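Local coordinates for peptidase M16 C-terminal domain-containing protein (Enterococcus faecalis, PDB 3D3Y), which is of unknown function but is related to the M16 family of zinc peptidases and may bind a metal ion, at residues A[237-242]-A[260-265]; A[276-281]-A[338-343]; A[296-301]-A[330-335]; A[359-364]-A[389-394]. All blocks are in the same frame, centred on the assembly; numbering follows the deposited sequence.

Contact 1. Residues A[237-242]-A[260-265]; sequences QPIRNV and AYNTDI
The two backbones come closest at Ile239 and Asn262, whose CA atoms lie 7.0 Å apart, with no hydrogen bond running directly between the segments. This is a loop laid against the end of a strand: 237-242 leads into strand 244-251, while 260-265 carries strand 255-262 of the same mixed sheet to its finish. The side chains of Ile239 and Asn262 cross at about a right angle. CG1 of Ile239 rests on the amide, 3.9 Å from Asn262 CG, and CD1 approaches OD1. Asn262 already points at the loop, and with CG anti to the backbone N (chi1 -178°) it presents its amide to Ile239. Beyond it, Thr263 OG1 accepts from Ile265 N in an ST turn. Gln237 is anchored through OE1 to the hydroxyl of Tyr235 and through NE2 to Tyr162 O. Water 1 joins the two sides, accepting from Gln237 NE2 (3.2 Å) and weakly from Asn262 ND2. It donates to Pro238 O at 2.9 Å.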
loop_
_atom_site.group_PDB
_atom_site.type_symbol
_atom_site.label_atom_id
_atom_site.label_comp_id
_atom_site.label_asym_id
_atom_site.label_seq_id
_atom_site.Cartn_x
_atom_site.Cartn_y
_atom_site.Cartn_z
ATOM N N GLN A 237 -4.004 12.018 13.948
ATOM C CA GLN A 237 -3.342 13.251 14.393
ATOM C C GLN A 237 -4.419 14.267 14.696
ATOM O O GLN A 237 -5.536 14.149 14.166
ATOM C CB GLN A 237 -2.424 13.784 13.299
ATOM C CG GLN A 237 -3.110 13.988 11.960
ATOM C CD GLN A 237 -2.177 14.630 10.935
ATOM O OE1 GLN A 237 -0.966 14.393 10.943
ATOM N NE2 GLN A 237 -2.742 15.447 10.055
ATOM N N PRO A 238 -4.113 15.261 15.548
ATOM C CA PRO A 238 -5.123 16.280 15.818
ATOM C C PRO A 238 -5.498 17.098 14.585
ATOM O O PRO A 238 -4.649 17.333 13.694
ATOM C CB PRO A 238 -4.444 17.184 16.855
ATOM C CG PRO A 238 -3.333 16.383 17.406
ATOM C CD PRO A 238 -2.873 15.511 16.306
ATOM N N ILE A 239 -6.774 17.493 14.539
ATOM C CA ILE A 239 -7.260 18.533 13.640
ATOM C C ILE A 239 -6.635 19.878 14.048
ATOM O O ILE A 239 -6.655 20.237 15.230
ATOM C CB ILE A 239 -8.795 18.619 13.683
ATOM C CG1 ILE A 239 -9.407 17.362 13.053
ATOM C CG2 ILE A 239 -9.296 19.814 12.905
ATOM C CD1 ILE A 239 -10.524 16.777 13.865
ATOM N N ARG A 240 -6.066 20.580 13.070
ATOM C CA ARG A 240 -5.547 21.937 13.228
ATOM C C ARG A 240 -6.680 22.920 12.911
ATOM O O ARG A 240 -7.478 22.702 11.989
ATOM C CB ARG A 240 -4.398 22.204 12.239
ATOM C CG ARG A 240 -3.105 21.360 12.378
ATOM C CD ARG A 240 -2.483 21.061 10.965
ATOM N NE ARG A 240 -2.878 19.751 10.432
ATOM C CZ ARG A 240 -2.642 19.300 9.189
ATOM N NH1 ARG A 240 -3.070 18.092 8.851
ATOM N NH2 ARG A 240 -2.011 20.039 8.269
ATOM N N ASN A 241 -6.743 24.023 13.645
ATOM C CA ASN A 241 -7.777 25.016 13.355
ATOM C C ASN A 241 -7.491 25.904 12.154
ATOM O O ASN A 241 -8.417 26.473 11.561
ATOM C CB ASN A 241 -8.186 25.798 14.607
ATOM C CG ASN A 241 -9.181 25.013 15.471
ATOM O OD1 ASN A 241 -10.267 24.620 14.994
ATOM N ND2 ASN A 241 -8.812 24.754 16.727
ATOM N N VAL A 242 -6.231 25.972 11.743
ATOM C CA VAL A 242 -5.877 26.754 10.574
ATOM C C VAL A 242 -5.468 25.792 9.442
ATOM O O VAL A 242 -4.739 24.826 9.684
ATOM C CB VAL A 242 -4.744 27.754 10.917
ATOM C CG1 VAL A 242 -4.236 28.476 9.672
ATOM C CG2 VAL A 242 -5.216 28.778 11.958
ATOM N N ALA A 260 -6.162 18.221 1.160
ATOM C CA ALA A 260 -6.230 17.112 2.091
ATOM C C ALA A 260 -7.160 17.453 3.239
ATOM O O ALA A 260 -7.025 18.509 3.880
ATOM C CB ALA A 260 -4.850 16.786 2.626
ATOM N N TYR A 261 -8.049 16.512 3.545
ATOM C CA TYR A 261 -9.034 16.657 4.594
ATOM C C TYR A 261 -8.865 15.565 5.629
ATOM O O TYR A 261 -8.574 14.427 5.263
ATOM C CB TYR A 261 -10.418 16.429 3.998
ATOM C CG TYR A 261 -10.861 17.358 2.897
ATOM C CD1 TYR A 261 -11.706 18.431 3.160
ATOM C CD2 TYR A 261 -10.490 17.116 1.577
ATOM C CE1 TYR A 261 -12.135 19.267 2.132
ATOM C CE2 TYR A 261 -10.930 17.929 0.536
ATOM C CZ TYR A 261 -11.753 18.989 0.826
ATOM O OH TYR A 261 -12.183 19.768 -0.215
ATOM N N ASN A 262 -9.067 15.895 6.903
ATOM C CA ASN A 262 -9.135 14.890 7.961
ATOM C C ASN A 262 -10.565 14.311 7.942
ATOM O O ASN A 262 -11.552 15.066 7.948
ATOM C CB ASN A 262 -8.821 15.544 9.317
ATOM C CG ASN A 262 -8.823 14.551 10.480
ATOM O OD1 ASN A 262 -9.866 14.101 10.927
ATOM N ND2 ASN A 262 -7.655 14.246 10.982
ATOM N N THR A 263 -10.678 12.996 7.885
ATOM C CA THR A 263 -11.985 12.363 7.951
ATOM C C THR A 263 -12.240 11.759 9.313
ATOM O O THR A 263 -13.395 11.553 9.679
ATOM C CB THR A 263 -12.117 11.214 6.936
ATOM O OG1 THR A 263 -11.156 10.204 7.283
ATOM C CG2 THR A 263 -11.863 11.690 5.486
ATOM N N ASP A 264 -11.166 11.431 10.027
ATOM C CA ASP A 264 -11.247 10.627 11.234
ATOM C C ASP A 264 -12.083 9.323 11.048
ATOM O O ASP A 264 -12.683 8.846 11.993
ATOM C CB ASP A 264 -11.806 11.509 12.366
ATOM C CG ASP A 264 -11.499 10.967 13.752
ATOM O OD1 ASP A 264 -10.339 10.521 13.995
ATOM O OD2 ASP A 264 -12.425 11.011 14.604
ATOM N N ILE A 265 -12.127 8.755 9.835
ATOM C CA ILE A 265 -12.867 7.511 9.618
ATOM C C ILE A 265 -11.925 6.388 9.181
ATOM O O ILE A 265 -11.166 6.545 8.226
ATOM C CB ILE A 265 -14.005 7.677 8.581
ATOM C CG1 ILE A 265 -15.080 8.667 9.098
ATOM C CG2 ILE A 265 -14.654 6.321 8.254
ATOM C CD1 ILE A 265 -15.951 9.206 7.958
HETATM O O HOH W 1 -5.500 16.804 11.013
#

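Contact 2. Residues A[276-281]-A[338-343]; sequences QVFNGI and ENIRLG
Ile340 overlaps the rim of the Phe278 ring with both methyls. CG2 lies at the edge, near the ring plane, 3.7 Å from Phe278 CD1 and equally close to CE1. The other methyl, CD1, stands well out of that plane yet still comes within 3.7 Å of Phe278 CE1. The two side chains cross at about a right angle. Phe278 starts from a CA-CB bond that does not aim at the other helix; with its CG anti to the backbone N (chi1 163°), the ring swings across to the partner. One turn along, Ile281 adds a looser touch from its CG2 to Ile340 CD1 at 4.2 Å. The contact illustrates how a single side chain near a helix end can engage two residues one turn apart on a second helix. Close by, Gly343 takes positive phi and returns its N to Ile340 O (2.8 Å) in a Schellman motif, and Arg341 NH1 forms a salt bridge with Glu338 OE2 at 2.7 Å, while its NE bonds to Ala407 O. The C-terminal turn of helix 326-341 thus packs on helix 272-284, consistent with an alpha/beta domain of M16 type. Helix 400-409 covers the junction, Ala407 touching both Phe278 and Ile340. Helix 272-284 itself leans through Val277 and Ile281 on Thr353 of helix 347-364, and through Asn279 on Ile308 of strand 303-309.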
loop_
_atom_site.group_PDB
_atom_site.type_symbol
_atom_site.label_atom_id
_atom_site.label_comp_id
_atom_site.label_asym_id
_atom_site.label_seq_id
_atom_site.Cartn_x
_atom_site.Cartn_y
_atom_site.Cartn_z
ATOM N N GLN A 276 -17.121 5.315 1.872
ATOM C CA GLN A 276 -16.913 4.706 0.556
ATOM C C GLN A 276 -17.848 5.388 -0.471
ATOM O O GLN A 276 -17.425 5.785 -1.553
ATOM C CB GLN A 276 -17.191 3.197 0.631
ATOM C CG GLN A 276 -16.227 2.397 1.522
ATOM C CD GLN A 276 -14.827 2.340 0.926
ATOM O OE1 GLN A 276 -14.649 2.457 -0.298
ATOM N NE2 GLN A 276 -13.826 2.182 1.778
ATOM N N VAL A 277 -19.110 5.527 -0.089
ATOM C CA VAL A 277 -20.121 6.087 -0.961
ATOM C C VAL A 277 -19.917 7.589 -1.089
ATOM O O VAL A 277 -19.961 8.112 -2.210
ATOM C CB VAL A 277 -21.565 5.714 -0.496
ATOM C CG1 VAL A 277 -22.643 6.384 -1.400
ATOM C CG2 VAL A 277 -21.742 4.183 -0.483
ATOM N N PHE A 278 -19.663 8.278 0.032
ATOM C CA PHE A 278 -19.418 9.731 -0.036
ATOM C C PHE A 278 -18.307 10.032 -1.039
ATOM O O PHE A 278 -18.436 10.931 -1.887
ATOM C CB PHE A 278 -19.031 10.315 1.323
ATOM C CG PHE A 278 -18.389 11.671 1.202
ATOM C CD1 PHE A 278 -19.180 12.835 1.129
ATOM C CD2 PHE A 278 -17.001 11.791 1.119
ATOM C CE1 PHE A 278 -18.584 14.107 0.979
ATOM C CE2 PHE A 278 -16.400 13.050 0.962
ATOM C CZ PHE A 278 -17.196 14.216 0.912
ATOM N N ASN A 279 -17.223 9.256 -0.954
ATOM C CA ASN A 279 -16.068 9.474 -1.811
ATOM C C ASN A 279 -16.424 9.325 -3.267
ATOM O O ASN A 279 -16.001 10.147 -4.104
ATOM C CB ASN A 279 -14.884 8.556 -1.473
ATOM C CG ASN A 279 -13.700 8.818 -2.397
ATOM O OD1 ASN A 279 -13.291 7.938 -3.189
ATOM N ND2 ASN A 279 -13.181 10.039 -2.336
ATOM N N GLY A 280 -17.210 8.291 -3.579
ATOM C CA GLY A 280 -17.661 8.070 -4.946
ATOM C C GLY A 280 -18.487 9.222 -5.488
ATOM O O GLY A 280 -18.334 9.584 -6.652
ATOM N N ILE A 281 -19.347 9.811 -4.644
ATOM C CA ILE A 281 -20.254 10.881 -5.089
ATOM C C ILE A 281 -19.496 12.198 -5.234
ATOM O O ILE A 281 -19.830 13.031 -6.084
ATOM C CB ILE A 281 -21.409 11.045 -4.073
ATOM C CG1 ILE A 281 -22.385 9.864 -4.162
ATOM C CG2 ILE A 281 -22.166 12.365 -4.256
ATOM C CD1 ILE A 281 -23.259 9.731 -2.863
ATOM N N GLU A 338 -20.322 21.466 0.158
ATOM C CA GLU A 338 -21.499 21.983 0.815
ATOM C C GLU A 338 -22.789 21.343 0.283
ATOM O O GLU A 338 -23.711 21.042 1.060
ATOM C CB GLU A 338 -21.548 23.499 0.683
ATOM C CG GLU A 338 -20.469 24.184 1.554
ATOM C CD GLU A 338 -20.518 23.707 3.034
ATOM O OE1 GLU A 338 -21.627 23.703 3.629
ATOM O OE2 GLU A 338 -19.441 23.324 3.575
ATOM N N ASN A 339 -22.845 21.123 -1.030
ATOM C CA ASN A 339 -24.010 20.494 -1.619
ATOM C C ASN A 339 -24.250 19.107 -1.063
ATOM O O ASN A 339 -25.391 18.743 -0.781
ATOM C CB ASN A 339 -23.893 20.441 -3.144
ATOM C CG ASN A 339 -24.167 21.789 -3.781
ATOM O OD1 ASN A 339 -24.763 22.679 -3.150
ATOM N ND2 ASN A 339 -23.776 21.938 -5.052
ATOM N N ILE A 340 -23.179 18.324 -0.927
ATOM C CA ILE A 340 -23.301 17.013 -0.273
ATOM C C ILE A 340 -23.726 17.207 1.192
ATOM O O ILE A 340 -24.633 16.535 1.662
ATOM C CB ILE A 340 -21.992 16.198 -0.358
ATOM C CG1 ILE A 340 -21.634 15.926 -1.860
ATOM C CG2 ILE A 340 -22.121 14.913 0.471
ATOM C CD1 ILE A 340 -20.206 15.354 -2.060
ATOM N N ARG A 341 -23.069 18.110 1.925
ATOM C CA ARG A 341 -23.499 18.368 3.318
ATOM C C ARG A 341 -25.007 18.661 3.397
ATOM O O ARG A 341 -25.704 18.194 4.322
ATOM C CB ARG A 341 -22.702 19.519 3.947
ATOM C CG ARG A 341 -21.260 19.140 4.195
ATOM C CD ARG A 341 -20.349 20.321 4.645
ATOM N NE ARG A 341 -19.140 19.763 5.239
ATOM C CZ ARG A 341 -18.027 20.435 5.519
ATOM N NH1 ARG A 341 -17.906 21.729 5.199
ATOM N NH2 ARG A 341 -17.020 19.791 6.108
ATOM N N LEU A 342 -25.506 19.424 2.426
ATOM C CA LEU A 342 -26.938 19.804 2.379
ATOM C C LEU A 342 -27.854 18.663 1.927
ATOM O O LEU A 342 -29.068 18.775 2.023
ATOM C CB LEU A 342 -27.145 21.033 1.477
ATOM C CG LEU A 342 -26.577 22.363 2.015
ATOM C CD1 LEU A 342 -26.390 23.389 0.873
ATOM C CD2 LEU A 342 -27.487 22.937 3.105
ATOM N N GLY A 343 -27.263 17.567 1.452
ATOM C CA GLY A 343 -28.064 16.416 1.011
ATOM C C GLY A 343 -28.603 16.630 -0.381
ATOM O O GLY A 343 -29.581 15.993 -0.788
#

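Contact 3. Residues A[296-301]-A[330-335]; sequences EKEHLA and LRLIST
This is a small van der Waals contact at the protein surface, where Leu332 of helix 326-341 meets Glu298 and Leu300 in the loop that joins helix 289-295 to strand 303-309. Leu332 CD1 is shared by Leu300 and the base of Glu298, while CD2 faces the glutamate alone. CD1 meets Leu300 CD1 at 3.6 Å, the leucine side chains crossing at about a right angle, and it also lies 4.0 Å from Glu298 CB. CD2 takes the outer part of the glutamate, with Glu298 OE2 at 3.6 Å and CD at 3.9 Å. The glutamate passes slantwise over the leucine, and a bend about CB-CG (chi2 -94°) turns the carboxylate toward Leu332 CD2. That is a useful example of a charged residue that packs through CB, CG and one carboxylate oxygen, with no hydrogen bond across the contact. On the helix, Arg331 O is gripped twice by Thr335: by the backbone N (2.9 Å) and by OG1 (3.0 Å), which approach from opposite faces of the carbonyl plane. Leu332 touches Val294 of helix 289-295 as well. One residue on, Ile333 faces the sheet, packing on Leu259, Tyr261 and Val317. A helix lying on a beta sheet, with a loop and helix 289-295 against its flank, fits the two-layer alpha/beta build of M16-type domains.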
loop_
_atom_site.group_PDB
_atom_site.type_symbol
_atom_site.label_atom_id
_atom_site.label_comp_id
_atom_site.label_asym_id
_atom_site.label_seq_id
_atom_site.Cartn_x
_atom_site.Cartn_y
_atom_site.Cartn_z
ATOM N N GLU A 296 -16.186 19.011 -16.043
ATOM C CA GLU A 296 -17.228 19.320 -17.010
ATOM C C GLU A 296 -17.907 20.604 -16.524
ATOM O O GLU A 296 -17.636 21.088 -15.412
ATOM C CB GLU A 296 -18.254 18.185 -17.102
ATOM C CG GLU A 296 -17.630 16.790 -17.309
ATOM C CD GLU A 296 -17.269 16.496 -18.772
ATOM O OE1 GLU A 296 -17.768 17.198 -19.660
ATOM O OE2 GLU A 296 -16.504 15.546 -19.042
ATOM N N LYS A 297 -18.768 21.148 -17.367
ATOM C CA LYS A 297 -19.557 22.333 -17.050
ATOM C C LYS A 297 -18.708 23.600 -16.914
ATOM O O LYS A 297 -18.722 24.427 -17.820
ATOM C CB LYS A 297 -20.487 22.081 -15.856
ATOM C CG LYS A 297 -21.456 20.921 -16.137
ATOM C CD LYS A 297 -22.635 20.913 -15.192
ATOM C CE LYS A 297 -23.193 19.513 -15.032
ATOM N NZ LYS A 297 -23.827 19.389 -13.666
ATOM N N GLU A 298 -17.944 23.737 -15.830
ATOM C CA GLU A 298 -17.133 24.947 -15.661
ATOM C C GLU A 298 -15.819 24.881 -16.440
ATOM O O GLU A 298 -15.210 25.910 -16.683
ATOM C CB GLU A 298 -16.880 25.269 -14.180
ATOM C CG GLU A 298 -18.132 25.318 -13.317
ATOM C CD GLU A 298 -18.731 26.703 -13.146
ATOM O OE1 GLU A 298 -18.348 27.650 -13.892
ATOM O OE2 GLU A 298 -19.597 26.832 -12.237
ATOM N N HIS A 299 -15.404 23.681 -16.849
ATOM C CA HIS A 299 -14.156 23.482 -17.586
ATOM C C HIS A 299 -12.952 24.156 -16.872
ATOM O O HIS A 299 -12.109 24.784 -17.513
ATOM C CB HIS A 299 -14.271 23.974 -19.068
ATOM C CG HIS A 299 -15.522 23.514 -19.785
ATOM N ND1 HIS A 299 -15.896 22.184 -19.878
ATOM C CD2 HIS A 299 -16.466 24.214 -20.461
ATOM C CE1 HIS A 299 -17.023 22.090 -20.568
ATOM N NE2 HIS A 299 -17.391 23.308 -20.931
ATOM N N LEU A 300 -12.880 24.054 -15.545
ATOM C CA LEU A 300 -11.781 24.712 -14.848
ATOM C C LEU A 300 -10.698 23.750 -14.390
ATOM O O LEU A 300 -9.665 24.182 -13.857
ATOM C CB LEU A 300 -12.267 25.553 -13.671
ATOM C CG LEU A 300 -12.934 26.894 -14.000
ATOM C CD1 LEU A 300 -12.928 27.687 -12.725
ATOM C CD2 LEU A 300 -12.229 27.665 -15.126
ATOM N N ALA A 301 -10.910 22.464 -14.604
ATOM C CA ALA A 301 -9.878 21.493 -14.277
ATOM C C ALA A 301 -9.779 20.480 -15.389
ATOM O O ALA A 301 -10.796 20.105 -15.978
ATOM C CB ALA A 301 -10.197 20.803 -12.936
ATOM N N LEU A 330 -10.881 26.327 -5.992
ATOM C CA LEU A 330 -11.110 26.025 -4.574
ATOM C C LEU A 330 -12.546 26.328 -4.165
ATOM O O LEU A 330 -13.147 25.568 -3.413
ATOM C CB LEU A 330 -10.145 26.795 -3.692
ATOM C CG LEU A 330 -8.668 26.452 -3.775
ATOM C CD1 LEU A 330 -7.923 27.477 -2.920
ATOM C CD2 LEU A 330 -8.470 25.010 -3.256
ATOM N N ARG A 331 -13.098 27.442 -4.667
ATOM C CA ARG A 331 -14.510 27.806 -4.372
ATOM C C ARG A 331 -15.495 26.769 -4.957
ATOM O O ARG A 331 -16.455 26.375 -4.291
ATOM C CB ARG A 331 -14.843 29.229 -4.855
ATOM C CG ARG A 331 -14.035 30.329 -4.101
ATOM C CD ARG A 331 -14.463 31.787 -4.493
ATOM N NE ARG A 331 -13.972 32.230 -5.808
ATOM C CZ ARG A 331 -12.844 32.919 -6.035
ATOM N NH1 ARG A 331 -12.024 33.264 -5.041
ATOM N NH2 ARG A 331 -12.520 33.258 -7.279
ATOM N N LEU A 332 -15.238 26.318 -6.178
ATOM C CA LEU A 332 -16.107 25.313 -6.805
ATOM C C LEU A 332 -16.120 23.993 -6.018
ATOM O O LEU A 332 -17.172 23.408 -5.827
ATOM C CB LEU A 332 -15.683 25.048 -8.256
ATOM C CG LEU A 332 -15.901 26.178 -9.278
ATOM C CD1 LEU A 332 -15.223 25.889 -10.640
ATOM C CD2 LEU A 332 -17.390 26.478 -9.472
ATOM N N ILE A 333 -14.941 23.518 -5.623
ATOM C CA ILE A 333 -14.801 22.294 -4.806
ATOM C C ILE A 333 -15.558 22.423 -3.476
ATOM O O ILE A 333 -16.300 21.498 -3.069
ATOM C CB ILE A 333 -13.323 22.008 -4.488
ATOM C CG1 ILE A 333 -12.572 21.581 -5.756
ATOM C CG2 ILE A 333 -13.194 20.914 -3.375
ATOM C CD1 ILE A 333 -11.023 21.609 -5.570
ATOM N N SER A 334 -15.372 23.566 -2.813
ATOM C CA SER A 334 -16.086 23.860 -1.560
ATOM C C SER A 334 -17.607 23.847 -1.748
ATOM O O SER A 334 -18.370 23.306 -0.911
ATOM C CB SER A 334 -15.664 25.239 -1.029
ATOM O OG SER A 334 -16.502 25.611 0.061
ATOM N N THR A 335 -18.052 24.421 -2.864
ATOM C CA THR A 335 -19.491 24.415 -3.189
ATOM C C THR A 335 -20.068 23.013 -3.314
ATOM O O THR A 335 -21.144 22.725 -2.758
ATOM C CB THR A 335 -19.764 25.223 -4.455
ATOM O OG1 THR A 335 -19.408 26.577 -4.169
ATOM C CG2 THR A 335 -21.256 25.170 -4.821
#

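Contact 4. Residues A[359-364]-A[389-394]; sequences NQYILA and EEWIAR
Glu390 OE2 accepts from Arg394 NE at 2.6 Å, through the lone pair turned away from its other oxygen and close to the guanidinium plane; this salt bridge spans one turn of helix 388-397. Another face of the same helix forms an antiparallel helix pair with helix 347-364, the axes of the two short segments approaching to 11.0 Å with their directions at 172°. An offset stack of two aromatic rings fills the gap. The Tyr361 ring and the six-membered ring of Trp391 have centroids 3.8 Å apart and planes only 3° from parallel. The two side chains slide past each other in opposite directions, so each reaches back toward the backbone of the other: Tyr361 CB sits over the six-membered indole ring as a CH-pi contact, 3.8 Å from its centroid. With CG anti to the backbone N (chi1 -178°), Tyr361 extends straight across the interface. The stack shows how near-antiparallel helices set this far apart can be bridged by large flat residues. Beyond the pair, Lys374 makes a cation-pi contact with Tyr361, and Phe273 meets Trp391 edge-to-face. Alongside, Ile362 and Ile392 cross at about a right angle, CG1 of the former lying 4.0 Å from CD1 of the latter. At the far end of the tyrosine, its OH rests 3.5 Å from Trp391 CB.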
loop_
_atom_site.group_PDB
_atom_site.type_symbol
_atom_site.label_atom_id
_atom_site.label_comp_id
_atom_site.label_asym_id
_atom_site.label_seq_id
_atom_site.Cartn_x
_atom_site.Cartn_y
_atom_site.Cartn_z
ATOM N N ASN A 359 -19.325 -3.595 -7.964
ATOM C CA ASN A 359 -18.666 -4.258 -9.096
ATOM C C ASN A 359 -17.162 -4.456 -8.847
ATOM O O ASN A 359 -16.605 -5.529 -9.128
ATOM C CB ASN A 359 -18.889 -3.488 -10.416
ATOM C CG ASN A 359 -20.343 -3.584 -10.938
ATOM O OD1 ASN A 359 -21.118 -4.475 -10.554
ATOM N ND2 ASN A 359 -20.712 -2.646 -11.827
ATOM N N GLN A 360 -16.513 -3.416 -8.330
ATOM C CA GLN A 360 -15.080 -3.488 -8.049
ATOM C C GLN A 360 -14.745 -4.521 -6.977
ATOM O O GLN A 360 -13.886 -5.358 -7.185
ATOM C CB GLN A 360 -14.508 -2.102 -7.738
ATOM C CG GLN A 360 -14.584 -1.222 -8.965
ATOM C CD GLN A 360 -14.071 0.195 -8.774
ATOM O OE1 GLN A 360 -13.716 0.619 -7.660
ATOM N NE2 GLN A 360 -14.047 0.952 -9.880
ATOM N N TYR A 361 -15.449 -4.488 -5.853
ATOM C CA TYR A 361 -15.280 -5.484 -4.813
ATOM C C TYR A 361 -15.475 -6.906 -5.339
ATOM O O TYR A 361 -14.618 -7.770 -5.131
ATOM C CB TYR A 361 -16.288 -5.218 -3.693
ATOM C CG TYR A 361 -16.199 -6.142 -2.505
ATOM C CD1 TYR A 361 -15.294 -5.903 -1.467
ATOM C CD2 TYR A 361 -17.064 -7.223 -2.387
ATOM C CE1 TYR A 361 -15.252 -6.750 -0.355
ATOM C CE2 TYR A 361 -17.037 -8.045 -1.305
ATOM C CZ TYR A 361 -16.132 -7.815 -0.290
ATOM O OH TYR A 361 -16.127 -8.688 0.775
ATOM N N ILE A 362 -16.605 -7.155 -6.002
ATOM C CA ILE A 362 -16.910 -8.492 -6.519
ATOM C C ILE A 362 -15.805 -9.012 -7.434
ATOM O O ILE A 362 -15.362 -10.164 -7.309
ATOM C CB ILE A 362 -18.291 -8.531 -7.216
ATOM C CG1 ILE A 362 -19.407 -8.404 -6.151
ATOM C CG2 ILE A 362 -18.456 -9.810 -8.067
ATOM C CD1 ILE A 362 -20.805 -8.185 -6.701
ATOM N N LEU A 363 -15.340 -8.151 -8.328
ATOM C CA LEU A 363 -14.243 -8.488 -9.238
ATOM C C LEU A 363 -13.059 -9.132 -8.496
ATOM O O LEU A 363 -12.516 -10.147 -8.940
ATOM C CB LEU A 363 -13.763 -7.225 -9.966
ATOM C CG LEU A 363 -13.529 -7.358 -11.469
ATOM C CD1 LEU A 363 -14.735 -6.774 -12.228
ATOM C CD2 LEU A 363 -12.228 -6.679 -11.914
ATOM N N ALA A 364 -12.676 -8.543 -7.364
ATOM C CA ALA A 364 -11.512 -9.014 -6.607
ATOM C C ALA A 364 -11.760 -10.271 -5.757
ATOM O O ALA A 364 -10.813 -10.866 -5.214
ATOM C CB ALA A 364 -10.940 -7.893 -5.781
ATOM N N GLU A 389 -21.123 -11.272 1.270
ATOM C CA GLU A 389 -22.550 -10.950 1.400
ATOM C C GLU A 389 -22.827 -9.732 2.315
ATOM O O GLU A 389 -23.618 -8.863 1.955
ATOM C CB GLU A 389 -23.361 -12.180 1.851
ATOM C CG GLU A 389 -24.834 -11.875 2.125
ATOM C CD GLU A 389 -25.737 -13.113 2.254
ATOM O OE1 GLU A 389 -25.227 -14.256 2.386
ATOM O OE2 GLU A 389 -26.983 -12.933 2.225
ATOM N N GLU A 390 -22.184 -9.666 3.479
ATOM C CA GLU A 390 -22.410 -8.543 4.386
ATOM C C GLU A 390 -21.774 -7.240 3.889
ATOM O O GLU A 390 -22.326 -6.152 4.072
ATOM C CB GLU A 390 -21.918 -8.863 5.800
ATOM C CG GLU A 390 -22.021 -7.649 6.787
ATOM C CD GLU A 390 -23.472 -7.273 7.184
ATOM O OE1 GLU A 390 -24.395 -8.050 6.870
ATOM O OE2 GLU A 390 -23.689 -6.211 7.833
ATOM N N TRP A 391 -20.619 -7.354 3.247
ATOM C CA TRP A 391 -19.954 -6.184 2.660
ATOM C C TRP A 391 -20.910 -5.517 1.670
ATOM O O TRP A 391 -21.181 -4.311 1.749
ATOM C CB TRP A 391 -18.631 -6.601 1.985
ATOM C CG TRP A 391 -17.777 -5.436 1.615
ATOM C CD1 TRP A 391 -16.733 -4.911 2.336
ATOM C CD2 TRP A 391 -17.911 -4.615 0.443
ATOM N NE1 TRP A 391 -16.205 -3.816 1.676
ATOM C CE2 TRP A 391 -16.906 -3.610 0.516
ATOM C CE3 TRP A 391 -18.764 -4.647 -0.665
ATOM C CZ2 TRP A 391 -16.724 -2.649 -0.487
ATOM C CZ3 TRP A 391 -18.592 -3.670 -1.668
ATOM C CH2 TRP A 391 -17.579 -2.688 -1.569
ATOM N N ILE A 392 -21.433 -6.323 0.752
ATOM C CA ILE A 392 -22.395 -5.860 -0.255
ATOM C C ILE A 392 -23.673 -5.273 0.372
ATOM O O ILE A 392 -24.152 -4.215 -0.047
ATOM C CB ILE A 392 -22.730 -7.014 -1.255
ATOM C CG1 ILE A 392 -21.559 -7.225 -2.215
ATOM C CG2 ILE A 392 -24.029 -6.730 -2.065
ATOM C CD1 ILE A 392 -21.402 -8.663 -2.689
ATOM N N ALA A 393 -24.222 -5.955 1.370
ATOM C CA ALA A 393 -25.381 -5.437 2.098
ATOM C C ALA A 393 -25.094 -4.042 2.717
ATOM O O ALA A 393 -25.922 -3.111 2.659
ATOM C CB ALA A 393 -25.800 -6.427 3.169
ATOM N N ARG A 394 -23.908 -3.890 3.286
ATOM C CA ARG A 394 -23.575 -2.626 3.925
ATOM C C ARG A 394 -23.413 -1.502 2.905
ATOM O O ARG A 394 -23.899 -0.376 3.143
ATOM C CB ARG A 394 -22.371 -2.777 4.853
ATOM C CG ARG A 394 -22.798 -3.438 6.172
ATOM C CD ARG A 394 -21.651 -3.549 7.129
ATOM N NE ARG A 394 -22.042 -4.268 8.339
ATOM C CZ ARG A 394 -21.387 -4.163 9.500
ATOM N NH1 ARG A 394 -20.329 -3.355 9.603
ATOM N NH2 ARG A 394 -21.802 -4.833 10.551
#

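Contacts 1, 2 and 3 all belong to the region related to the inactive domain of M16 peptidases, on the same side of the chain's centre. Contact 1 closes first, at one end of strand 255-262. Contact 2 then opens on helix 272-284 and shuts on helix 326-341, and contact 3 comes within that span, using the same helix; the centres of contacts 2 and 3 are about 15 Å apart. Tyr261 of contact 1 packs on Ile333 of contact 3, so contacts 1 to 3 lie round one sheet and its covering helix. Contact 4, its centre about 20 Å from that of contact 2, is a separate helix pair reached through helix 347-364, which follows helix 326-341.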